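Exoribonuclease II, mitochondrial (Candida glabrata, PDB 6F3H) probably degrades mitochondrial RNA from its 3' end as a magnesium-dependent exoribonuclease of the RNB family. Local coordinates at residues S350-L360 with F745-K756; T526-L534 with Q601-S609. The protein carries 1 engineered substitution. One frame throughout, in Å; residues are numbered along the deposited sequence.

Contact 1 (S350-L360 with F745-K756)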
loop_
_atom_site.group_PDB
_atom_site.type_symbol
_atom_site.label_atom_id
_atom_site.label_comp_id
_atom_site.label_asym_id
_atom_site.label_seq_id
_atom_site.Cartn_x
_atom_site.Cartn_y
_atom_site.Cartn_z
ATOM N N SER A 350 -10.490 24.140 3.259
ATOM C CA SER A 350 -10.602 22.712 3.512
ATOM C C SER A 350 -9.598 22.332 4.586
ATOM O O SER A 350 -8.607 23.027 4.834
ATOM C CB SER A 350 -10.345 21.856 2.265
ATOM O OG SER A 350 -8.986 21.448 2.196
ATOM N N SER A 351 -9.877 21.239 5.255
ATOM C CA SER A 351 -8.887 20.782 6.199
ATOM C C SER A 351 -8.954 19.273 6.179
ATOM O O SER A 351 -9.826 18.673 6.808
ATOM C CB SER A 351 -9.128 21.351 7.578
ATOM O OG SER A 351 -8.884 22.742 7.527
ATOM N N ASN A 352 -8.067 18.680 5.424
ATOM C CA ASN A 352 -7.887 17.259 5.551
ATOM C C ASN A 352 -6.765 17.089 6.550
ATOM O O ASN A 352 -5.615 17.440 6.280
ATOM C CB ASN A 352 -7.562 16.599 4.231
ATOM C CG ASN A 352 -7.651 15.123 4.341
ATOM O OD1 ASN A 352 -7.975 14.608 5.409
ATOM N ND2 ASN A 352 -7.349 14.418 3.267
ATOM N N PHE A 353 -7.101 16.532 7.688
ATOM C CA PHE A 353 -6.141 16.382 8.759
ATOM C C PHE A 353 -5.348 15.098 8.661
ATOM O O PHE A 353 -4.291 14.996 9.280
ATOM C CB PHE A 353 -6.862 16.393 10.097
ATOM C CG PHE A 353 -7.495 17.692 10.431
ATOM C CD1 PHE A 353 -6.724 18.769 10.816
ATOM C CD2 PHE A 353 -8.862 17.838 10.360
ATOM C CE1 PHE A 353 -7.297 19.962 11.123
ATOM C CE2 PHE A 353 -9.442 19.029 10.670
ATOM C CZ PHE A 353 -8.653 20.095 11.056
ATOM N N ILE A 354 -5.863 14.111 7.933
ATOM C CA ILE A 354 -5.119 12.902 7.626
ATOM C C ILE A 354 -3.747 13.266 7.107
ATOM O O ILE A 354 -2.771 12.528 7.293
ATOM C CB ILE A 354 -5.916 12.087 6.597
ATOM C CG1 ILE A 354 -7.346 11.896 7.103
ATOM C CG2 ILE A 354 -5.249 10.764 6.320
ATOM C CD1 ILE A 354 -8.265 11.292 6.081
ATOM N N LEU A 355 -3.643 14.419 6.468
ATOM C CA LEU A 355 -2.369 14.846 5.935
ATOM C C LEU A 355 -1.353 15.086 7.031
ATOM O O LEU A 355 -0.155 15.120 6.757
ATOM C CB LEU A 355 -2.578 16.114 5.119
ATOM C CG LEU A 355 -3.768 15.866 4.189
ATOM C CD1 LEU A 355 -4.101 17.089 3.369
ATOM C CD2 LEU A 355 -3.466 14.673 3.290
ATOM N N GLY A 356 -1.798 15.249 8.258
ATOM C CA GLY A 356 -0.891 15.355 9.373
ATOM C C GLY A 356 -0.308 14.050 9.859
ATOM O O GLY A 356 0.499 14.056 10.791
ATOM N N ASN A 357 -0.704 12.922 9.282
ATOM C CA ASN A 357 -0.331 11.650 9.866
ATOM C C ASN A 357 1.165 11.396 9.676
ATOM O O ASN A 357 1.720 11.613 8.591
ATOM C CB ASN A 357 -1.185 10.555 9.251
ATOM C CG ASN A 357 -0.967 9.251 9.915
ATOM O OD1 ASN A 357 0.149 8.750 9.905
ATOM N ND2 ASN A 357 -2.009 8.690 10.527
ATOM N N TRP A 358 1.808 10.895 10.740
ATOM C CA TRP A 358 3.261 10.769 10.743
ATOM C C TRP A 358 3.723 9.645 9.840
ATOM O O TRP A 358 4.810 9.715 9.265
ATOM C CB TRP A 358 3.779 10.522 12.160
ATOM C CG TRP A 358 3.538 11.663 13.110
ATOM C CD1 TRP A 358 3.443 12.979 12.791
ATOM C CD2 TRP A 358 3.365 11.589 14.535
ATOM N NE1 TRP A 358 3.217 13.736 13.920
ATOM C CE2 TRP A 358 3.163 12.902 15.004
ATOM C CE3 TRP A 358 3.354 10.538 15.458
ATOM C CZ2 TRP A 358 2.961 13.195 16.357
ATOM C CZ3 TRP A 358 3.146 10.829 16.798
ATOM C CH2 TRP A 358 2.958 12.144 17.236
ATOM N N ASP A 359 2.908 8.610 9.704
ATOM C CA ASP A 359 3.281 7.450 8.911
ATOM C C ASP A 359 3.059 7.719 7.428
ATOM O O ASP A 359 3.874 7.326 6.588
ATOM C CB ASP A 359 2.478 6.257 9.419
ATOM C CG ASP A 359 2.839 5.904 10.860
ATOM O OD1 ASP A 359 3.930 6.305 11.343
ATOM O OD2 ASP A 359 1.997 5.289 11.544
ATOM N N LEU A 360 1.973 8.424 7.098
ATOM C CA LEU A 360 1.814 8.952 5.753
ATOM C C LEU A 360 3.038 9.754 5.370
ATOM O O LEU A 360 3.544 9.642 4.249
ATOM C CB LEU A 360 0.583 9.832 5.698
ATOM C CG LEU A 360 0.299 10.425 4.336
ATOM C CD1 LEU A 360 0.157 9.291 3.349
ATOM C CD2 LEU A 360 -0.971 11.254 4.409
ATOM N N PHE A 745 -3.626 4.863 3.417
ATOM C CA PHE A 745 -3.930 6.279 3.424
ATOM C C PHE A 745 -4.595 6.719 2.133
ATOM O O PHE A 745 -5.340 7.704 2.137
ATOM C CB PHE A 745 -2.677 7.079 3.724
ATOM C CG PHE A 745 -2.333 7.045 5.167
ATOM C CD1 PHE A 745 -3.038 7.820 6.069
ATOM C CD2 PHE A 745 -1.355 6.202 5.633
ATOM C CE1 PHE A 745 -2.772 7.757 7.409
ATOM C CE2 PHE A 745 -1.073 6.143 6.966
ATOM C CZ PHE A 745 -1.783 6.921 7.856
ATOM N N GLN A 746 -4.369 6.015 1.024
ATOM C CA GLN A 746 -5.197 6.303 -0.138
ATOM C C GLN A 746 -6.660 6.053 0.209
ATOM O O GLN A 746 -7.489 6.967 0.119
ATOM C CB GLN A 746 -4.735 5.486 -1.351
ATOM C CG GLN A 746 -3.396 6.009 -1.945
ATOM C CD GLN A 746 -2.865 5.231 -3.166
ATOM O OE1 GLN A 746 -3.215 4.067 -3.386
ATOM N NE2 GLN A 746 -1.993 5.878 -3.947
ATOM N N ARG A 747 -6.972 4.861 0.731
ATOM C CA ARG A 747 -8.348 4.569 1.124
ATOM C C ARG A 747 -8.836 5.552 2.165
ATOM O O ARG A 747 -9.975 6.022 2.103
ATOM C CB ARG A 747 -8.472 3.143 1.675
ATOM N N HIS A 748 -7.985 5.927 3.103
ATOM C CA HIS A 748 -8.506 6.731 4.190
ATOM C C HIS A 748 -8.907 8.118 3.710
ATOM O O HIS A 748 -10.000 8.595 4.025
ATOM C CB HIS A 748 -7.520 6.792 5.341
ATOM C CG HIS A 748 -8.194 7.063 6.638
ATOM N ND1 HIS A 748 -9.271 6.318 7.072
ATOM C CD2 HIS A 748 -7.974 8.001 7.589
ATOM C CE1 HIS A 748 -9.687 6.787 8.234
ATOM N NE2 HIS A 748 -8.915 7.805 8.574
ATOM N N SER A 749 -8.045 8.772 2.931
ATOM C CA SER A 749 -8.358 10.107 2.426
ATOM C C SER A 749 -9.556 10.119 1.488
ATOM O O SER A 749 -10.428 10.992 1.579
ATOM C CB SER A 749 -7.171 10.672 1.674
ATOM O OG SER A 749 -7.497 11.986 1.285
ATOM N N SER A 750 -9.596 9.189 0.552
ATOM C CA SER A 750 -10.700 9.179 -0.387
ATOM C C SER A 750 -12.006 8.914 0.326
ATOM O O SER A 750 -13.023 9.547 0.036
ATOM C CB SER A 750 -10.430 8.142 -1.457
ATOM O OG SER A 750 -9.272 8.487 -2.204
ATOM N N THR A 751 -11.997 7.982 1.267
ATOM C CA THR A 751 -13.132 7.813 2.169
ATOM C C THR A 751 -13.519 9.122 2.832
ATOM O O THR A 751 -14.700 9.475 2.889
ATOM C CB THR A 751 -12.812 6.781 3.209
ATOM O OG1 THR A 751 -12.443 5.578 2.538
ATOM C CG2 THR A 751 -14.006 6.529 3.998
ATOM N N TYR A 752 -12.536 9.837 3.389
ATOM C CA TYR A 752 -12.854 11.094 4.049
ATOM C C TYR A 752 -13.649 11.966 3.116
ATOM O O TYR A 752 -14.671 12.525 3.508
ATOM C CB TYR A 752 -11.578 11.807 4.485
ATOM C CG TYR A 752 -11.735 13.275 4.864
ATOM C CD1 TYR A 752 -12.438 13.660 6.004
ATOM C CD2 TYR A 752 -11.142 14.274 4.113
ATOM C CE1 TYR A 752 -12.554 15.009 6.366
ATOM C CE2 TYR A 752 -11.261 15.625 4.473
ATOM C CZ TYR A 752 -11.958 15.985 5.578
ATOM O OH TYR A 752 -12.008 17.336 5.828
ATOM N N TRP A 753 -13.237 12.019 1.844
ATOM C CA TRP A 753 -13.884 12.888 0.870
ATOM C C TRP A 753 -15.198 12.306 0.354
ATOM O O TRP A 753 -16.156 13.052 0.130
ATOM C CB TRP A 753 -12.936 13.183 -0.285
ATOM C CG TRP A 753 -11.773 14.046 0.096
ATOM C CD1 TRP A 753 -10.475 13.661 0.163
ATOM C CD2 TRP A 753 -11.799 15.434 0.484
ATOM N NE1 TRP A 753 -9.683 14.722 0.538
ATOM C CE2 TRP A 753 -10.473 15.817 0.751
ATOM C CE3 TRP A 753 -12.807 16.383 0.620
ATOM C CZ2 TRP A 753 -10.129 17.100 1.150
ATOM C CZ3 TRP A 753 -12.461 17.665 1.016
ATOM C CH2 TRP A 753 -11.134 18.009 1.278
ATOM N N THR A 754 -15.259 11.001 0.101
ATOM C CA THR A 754 -16.549 10.395 -0.200
ATOM C C THR A 754 -17.577 10.804 0.835
ATOM O O THR A 754 -18.654 11.300 0.493
ATOM C CB THR A 754 -16.440 8.879 -0.206
ATOM O OG1 THR A 754 -15.411 8.488 -1.106
ATOM C CG2 THR A 754 -17.745 8.263 -0.640
ATOM N N LEU A 755 -17.231 10.640 2.122
ATOM C CA LEU A 755 -18.180 10.901 3.201
ATOM C C LEU A 755 -18.476 12.385 3.350
ATOM O O LEU A 755 -19.638 12.770 3.517
ATOM C CB LEU A 755 -17.652 10.346 4.514
ATOM C CG LEU A 755 -17.373 8.846 4.619
ATOM C CD1 LEU A 755 -17.138 8.456 6.067
ATOM C CD2 LEU A 755 -18.476 8.015 4.032
ATOM N N LYS A 756 -17.446 13.236 3.273
ATOM C CA LYS A 756 -17.656 14.678 3.412
ATOM C C LYS A 756 -18.638 15.180 2.364
ATOM O O LYS A 756 -19.379 16.138 2.603
ATOM C CB LYS A 756 -16.312 15.411 3.287
ATOM C CG LYS A 756 -16.271 16.879 3.747
ATOM C CD LYS A 756 -14.859 17.321 4.233
ATOM C CE LYS A 756 -14.782 18.838 4.592
ATOM N NZ LYS A 756 -13.444 19.512 4.328
#

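Contact 2 (T526-L534 with Q601-S609). With nucleotides of chain C.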
loop_
_atom_site.group_PDB
_atom_site.type_symbol
_atom_site.label_atom_id
_atom_site.label_comp_id
_atom_site.label_asym_id
_atom_site.label_seq_id
_atom_site.Cartn_x
_atom_site.Cartn_y
_atom_site.Cartn_z
ATOM N N THR A 526 -3.763 11.337 -25.680
ATOM C CA THR A 526 -4.397 11.089 -24.408
ATOM C C THR A 526 -5.266 9.861 -24.593
ATOM O O THR A 526 -5.610 9.500 -25.718
ATOM C CB THR A 526 -5.246 12.279 -23.983
ATOM O OG1 THR A 526 -6.266 12.486 -24.968
ATOM C CG2 THR A 526 -4.398 13.515 -23.894
ATOM N N TYR A 527 -5.619 9.208 -23.490
ATOM C CA TYR A 527 -6.510 8.067 -23.614
ATOM C C TYR A 527 -7.783 8.465 -24.331
ATOM O O TYR A 527 -8.333 7.672 -25.096
ATOM C CB TYR A 527 -6.843 7.492 -22.250
ATOM C CG TYR A 527 -5.720 6.757 -21.532
ATOM C CD1 TYR A 527 -5.429 5.425 -21.814
ATOM C CD2 TYR A 527 -5.020 7.373 -20.497
ATOM C CE1 TYR A 527 -4.425 4.751 -21.128
ATOM C CE2 TYR A 527 -4.031 6.708 -19.804
ATOM C CZ TYR A 527 -3.731 5.404 -20.121
ATOM O OH TYR A 527 -2.733 4.766 -19.420
ATOM N N ASP A 528 -8.247 9.698 -24.112
ATOM C CA ASP A 528 -9.456 10.181 -24.774
ATOM C C ASP A 528 -9.221 10.423 -26.254
ATOM O O ASP A 528 -9.986 9.935 -27.090
ATOM C CB ASP A 528 -9.937 11.476 -24.125
ATOM C CG ASP A 528 -10.548 11.262 -22.751
ATOM O OD1 ASP A 528 -10.992 10.133 -22.440
ATOM O OD2 ASP A 528 -10.587 12.244 -21.984
ATOM N N LYS A 529 -8.167 11.177 -26.598
ATOM C CA LYS A 529 -7.885 11.442 -28.004
ATOM C C LYS A 529 -7.832 10.142 -28.771
ATOM O O LYS A 529 -8.569 9.947 -29.738
ATOM C CB LYS A 529 -6.574 12.211 -28.169
ATOM N N VAL A 530 -7.039 9.201 -28.272
ATOM C CA VAL A 530 -6.942 7.872 -28.868
ATOM C C VAL A 530 -8.311 7.240 -29.009
ATOM O O VAL A 530 -8.613 6.597 -30.019
ATOM C CB VAL A 530 -6.006 6.981 -28.041
ATOM C CG1 VAL A 530 -5.993 5.589 -28.607
ATOM C CG2 VAL A 530 -4.613 7.562 -28.055
ATOM N N ASP A 531 -9.144 7.347 -27.977
ATOM C CA ASP A 531 -10.441 6.707 -28.096
ATOM C C ASP A 531 -11.259 7.356 -29.203
ATOM O O ASP A 531 -11.788 6.667 -30.085
ATOM C CB ASP A 531 -11.179 6.753 -26.771
ATOM C CG ASP A 531 -10.723 5.662 -25.816
ATOM O OD1 ASP A 531 -10.496 4.517 -26.274
ATOM O OD2 ASP A 531 -10.618 5.943 -24.597
ATOM N N SER A 532 -11.293 8.691 -29.236
ATOM C CA SER A 532 -12.115 9.330 -30.254
ATOM C C SER A 532 -11.560 9.025 -31.631
ATOM O O SER A 532 -12.309 8.944 -32.609
ATOM C CB SER A 532 -12.260 10.836 -29.988
ATOM O OG SER A 532 -11.025 11.501 -30.030
ATOM N N ILE A 533 -10.256 8.829 -31.711
ATOM C CA ILE A 533 -9.634 8.406 -32.954
ATOM C C ILE A 533 -10.155 7.046 -33.389
ATOM O O ILE A 533 -10.507 6.845 -34.555
ATOM C CB ILE A 533 -8.116 8.385 -32.771
ATOM C CG1 ILE A 533 -7.610 9.817 -32.744
ATOM C CG2 ILE A 533 -7.458 7.519 -33.825
ATOM C CD1 ILE A 533 -6.229 9.927 -32.257
ATOM N N LEU A 534 -10.202 6.084 -32.467
ATOM C CA LEU A 534 -10.607 4.739 -32.850
ATOM C C LEU A 534 -12.103 4.624 -33.032
ATOM O O LEU A 534 -12.594 3.560 -33.428
ATOM C CB LEU A 534 -10.152 3.711 -31.820
ATOM C CG LEU A 534 -8.656 3.724 -31.535
ATOM C CD1 LEU A 534 -8.351 3.025 -30.222
ATOM C CD2 LEU A 534 -7.848 3.154 -32.670
ATOM N N GLN A 601 -12.653 1.788 -18.517
ATOM C CA GLN A 601 -12.106 0.656 -19.251
ATOM C C GLN A 601 -12.497 0.886 -20.713
ATOM O O GLN A 601 -13.660 0.723 -21.100
ATOM C CB GLN A 601 -12.632 -0.661 -18.688
ATOM N N THR A 602 -11.527 1.301 -21.515
ATOM C CA THR A 602 -11.775 1.739 -22.875
ATOM C C THR A 602 -10.767 1.101 -23.815
ATOM O O THR A 602 -9.881 0.345 -23.400
ATOM C CB THR A 602 -11.720 3.263 -22.973
ATOM O OG1 THR A 602 -10.364 3.686 -22.827
ATOM C CG2 THR A 602 -12.564 3.894 -21.917
ATOM N N LYS A 603 -10.882 1.461 -25.097
ATOM C CA LYS A 603 -9.958 0.943 -26.097
ATOM C C LYS A 603 -8.525 1.357 -25.805
ATOM O O LYS A 603 -7.611 0.549 -25.963
ATOM C CB LYS A 603 -10.374 1.407 -27.485
ATOM C CG LYS A 603 -11.599 0.712 -28.048
ATOM C CD LYS A 603 -11.687 0.914 -29.567
ATOM C CE LYS A 603 -13.065 0.527 -30.106
ATOM N NZ LYS A 603 -13.377 1.166 -31.419
ATOM N N SER A 604 -8.295 2.619 -25.413
ATOM C CA SER A 604 -6.921 3.043 -25.135
ATOM C C SER A 604 -6.365 2.426 -23.851
ATOM O O SER A 604 -5.211 1.986 -23.825
ATOM C CB SER A 604 -6.815 4.570 -25.103
ATOM O OG SER A 604 -7.950 5.194 -24.571
ATOM N N THR A 605 -7.143 2.408 -22.763
ATOM C CA THR A 605 -6.671 1.745 -21.547
ATOM C C THR A 605 -6.358 0.286 -21.825
ATOM O O THR A 605 -5.347 -0.248 -21.349
ATOM C CB THR A 605 -7.690 1.856 -20.421
ATOM O OG1 THR A 605 -8.790 0.989 -20.713
ATOM C CG2 THR A 605 -8.194 3.277 -20.307
ATOM N N LEU A 606 -7.260 -0.393 -22.531
ATOM C CA LEU A 606 -7.020 -1.780 -22.879
ATOM C C LEU A 606 -5.718 -1.907 -23.637
ATOM O O LEU A 606 -4.907 -2.802 -23.371
ATOM C CB LEU A 606 -8.161 -2.293 -23.746
ATOM C CG LEU A 606 -7.803 -3.535 -24.565
ATOM C CD1 LEU A 606 -7.487 -4.763 -23.695
ATOM C CD2 LEU A 606 -8.879 -3.821 -25.577
ATOM N N LEU A 607 -5.497 -1.000 -24.576
ATOM C CA LEU A 607 -4.291 -1.034 -25.379
ATOM C C LEU A 607 -3.071 -0.932 -24.491
ATOM O O LEU A 607 -2.250 -1.852 -24.428
ATOM C CB LEU A 607 -4.335 0.133 -26.359
ATOM C CG LEU A 607 -3.341 0.320 -27.493
ATOM C CD1 LEU A 607 -3.868 1.410 -28.352
ATOM C CD2 LEU A 607 -1.953 0.689 -26.980
ATOM N N VAL A 608 -2.998 0.155 -23.723
ATOM C CA VAL A 608 -1.817 0.411 -22.914
ATOM C C VAL A 608 -1.611 -0.712 -21.924
ATOM O O VAL A 608 -0.532 -1.303 -21.855
ATOM C CB VAL A 608 -1.944 1.760 -22.190
ATOM C CG1 VAL A 608 -0.674 2.045 -21.437
ATOM C CG2 VAL A 608 -2.215 2.847 -23.173
ATOM N N SER A 609 -2.669 -1.081 -21.211
ATOM C CA SER A 609 -2.513 -2.042 -20.135
ATOM C C SER A 609 -1.949 -3.355 -20.665
ATOM O O SER A 609 -0.939 -3.858 -20.160
ATOM C CB SER A 609 -3.853 -2.238 -19.427
ATOM O OG SER A 609 -4.698 -3.126 -20.124
ATOM P P A C 5 1.638 0.504 -15.609
ATOM O OP1 A C 5 2.981 0.450 -16.227
ATOM O OP2 A C 5 1.501 0.230 -14.150
ATOM O "O5'" A C 5 1.080 1.961 -15.865
ATOM C "C5'" A C 5 1.006 2.448 -17.188
ATOM C "C4'" A C 5 0.119 3.655 -17.303
ATOM O "O4'" A C 5 -1.243 3.304 -16.962
ATOM C "C3'" A C 5 0.444 4.822 -16.389
ATOM O "O3'" A C 5 1.479 5.628 -16.903
ATOM C "C2'" A C 5 -0.886 5.545 -16.318
ATOM O "O2'" A C 5 -1.111 6.279 -17.513
ATOM C "C1'" A C 5 -1.850 4.367 -16.278
ATOM N N9 A C 5 -2.033 3.936 -14.901
ATOM C C8 A C 5 -1.371 2.963 -14.194
ATOM N N7 A C 5 -1.754 2.866 -12.946
ATOM C C5 A C 5 -2.710 3.862 -12.855
ATOM C C6 A C 5 -3.515 4.283 -11.798
ATOM N N6 A C 5 -3.472 3.731 -10.579
ATOM N N1 A C 5 -4.367 5.306 -12.060
ATOM C C2 A C 5 -4.403 5.854 -13.288
ATOM N N3 A C 5 -3.698 5.544 -14.374
ATOM C C4 A C 5 -2.878 4.535 -14.055
ATOM P P U C 4 -0.188 -3.651 -12.999
ATOM O OP1 U C 4 1.224 -3.948 -13.305
ATOM O OP2 U C 4 -0.551 -3.035 -11.709
ATOM O "O5'" U C 4 -0.659 -2.658 -14.115
ATOM C "C5'" U C 4 -0.698 -3.096 -15.449
ATOM C "C4'" U C 4 -1.231 -2.002 -16.289
ATOM O "O4'" U C 4 -2.650 -1.860 -16.037
ATOM C "C3'" U C 4 -0.677 -0.641 -15.948
ATOM O "O3'" U C 4 0.626 -0.418 -16.441
ATOM C "C2'" U C 4 -1.746 0.283 -16.501
ATOM O "O2'" U C 4 -1.652 0.375 -17.913
ATOM C "C1'" U C 4 -3.015 -0.500 -16.151
ATOM N N1 U C 4 -3.592 -0.043 -14.867
ATOM C C2 U C 4 -4.499 0.993 -14.953
ATOM O O2 U C 4 -4.834 1.491 -16.011
ATOM N N3 U C 4 -5.016 1.416 -13.764
ATOM C C4 U C 4 -4.706 0.915 -12.521
ATOM O O4 U C 4 -5.269 1.414 -11.541
ATOM C C5 U C 4 -3.747 -0.155 -12.504
ATOM C C6 U C 4 -3.233 -0.588 -13.650
#

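Contact 1 (S350-L360 with F745-K756)
Tyr-752 OH sits between two groups: it gives a weak hydrogen bond to Ser-351 O (2.7 Å) and accepts one from Lys-756 NZ (3.0 Å), a turn further along the same helix. The contact lays the loop 350-360, with a short 3-10 turn that includes Leu-355 and Gly-356 and an Asx turn at Asn-357, along the long helix 725-761. Asn-352 places its amide over one face of the Tyr-752 ring, the two planes only 17° apart, with OD1 3.4 Å from Tyr-752 CD2. CG of Asn-352 stands anti to the backbone N (chi1 -169°), which lets ND2 reach Asp-465. That carboxylate also takes hydrogen bonds from Ser-749 OG and Trp-753 NE1, so one acid serves buried residues of both the loop and the helix. Next along the loop, Ile-354 splits its branches: CD1 lies 3.7 Å from Tyr-752 CB and also touches His-748, while CG2 comes in at the edge of the Phe-745 ring. Leu-360 CB covers a face of that ring in a CH-pi contact, 4.0 Å from the centroid and almost on its normal. The Asn-357 amide meets the far end of the ring, turned 65° against it. Its ND2 goes on to Ala-304 O, and its OD1 closes the Asx turn by accepting from Asp-359 N at 2.8 Å, in the carbonyl plane.

Contact 2 (T526-L534 with Q601-S609)
Tyr-527 runs its side chain past the first turns of helix 603-625 and ends at the bound RNA. Its CB begins 3.4 Å from Ser-604 OG, and CG swings anti to the carbonyl carbon (chi1 -71°), which sends the ring along that helix. CD1 passes Thr-605, and CE1 rests 3.6 Å from Val-608 CG2. At the tip, Tyr-527 OH donates a hydrogen bond of 2.9 Å to A5 of chain C O2', which lies near the plane of the ring. Behind the ring, two helices of the RNB domain cross at 112°, each opened by a threonine N-cap; at Thr-602 the cap is a capping box with Thr-605. Ser-604 OG hydrogen-bonds Tyr-527 O at 2.6 Å, from the opposite face of that carbonyl to the helical donor Asp-531 N. Asp-531 then grips the start of the second helix with both oxygens. OD1 accepts from Ser-604 N (3.0 Å), which approaches on the syn side but 30° out of the carboxylate plane, while OD2 uses its syn lone pair for Thr-602 OG1 (2.9 Å). Lys-603 lays its extended chain against Leu-534. A carboxylate at a helix N-terminus probably gains from the helix dipole, and the bond from Tyr-527 to a ribose 2'-hydroxyl, close to the magnesium ligand Asp-401, is consistent with recognition of RNA rather than DNA.

Along the chain, 350-360 comes first, both segments of contact 2 follow, and 745-756 comes last, so contact 1 brings together parts that flank the whole of contact 2. The two do not touch: their centres are 31 Å apart and their nearest atoms about 16 Å. They share no helix. Contact 2 joins helices 527-534 and 603-625 within the RNB domain, where Asp-401 and Asp-410 hold magnesium, whereas contact 1 is a buried seam between a loop and helix 725-761, nearer the chain centre. The RNA passes near both: contact 2, in the active-site region, touches it, while contact 1, plain packing of the fold, has its nearest atom about 5 Å away.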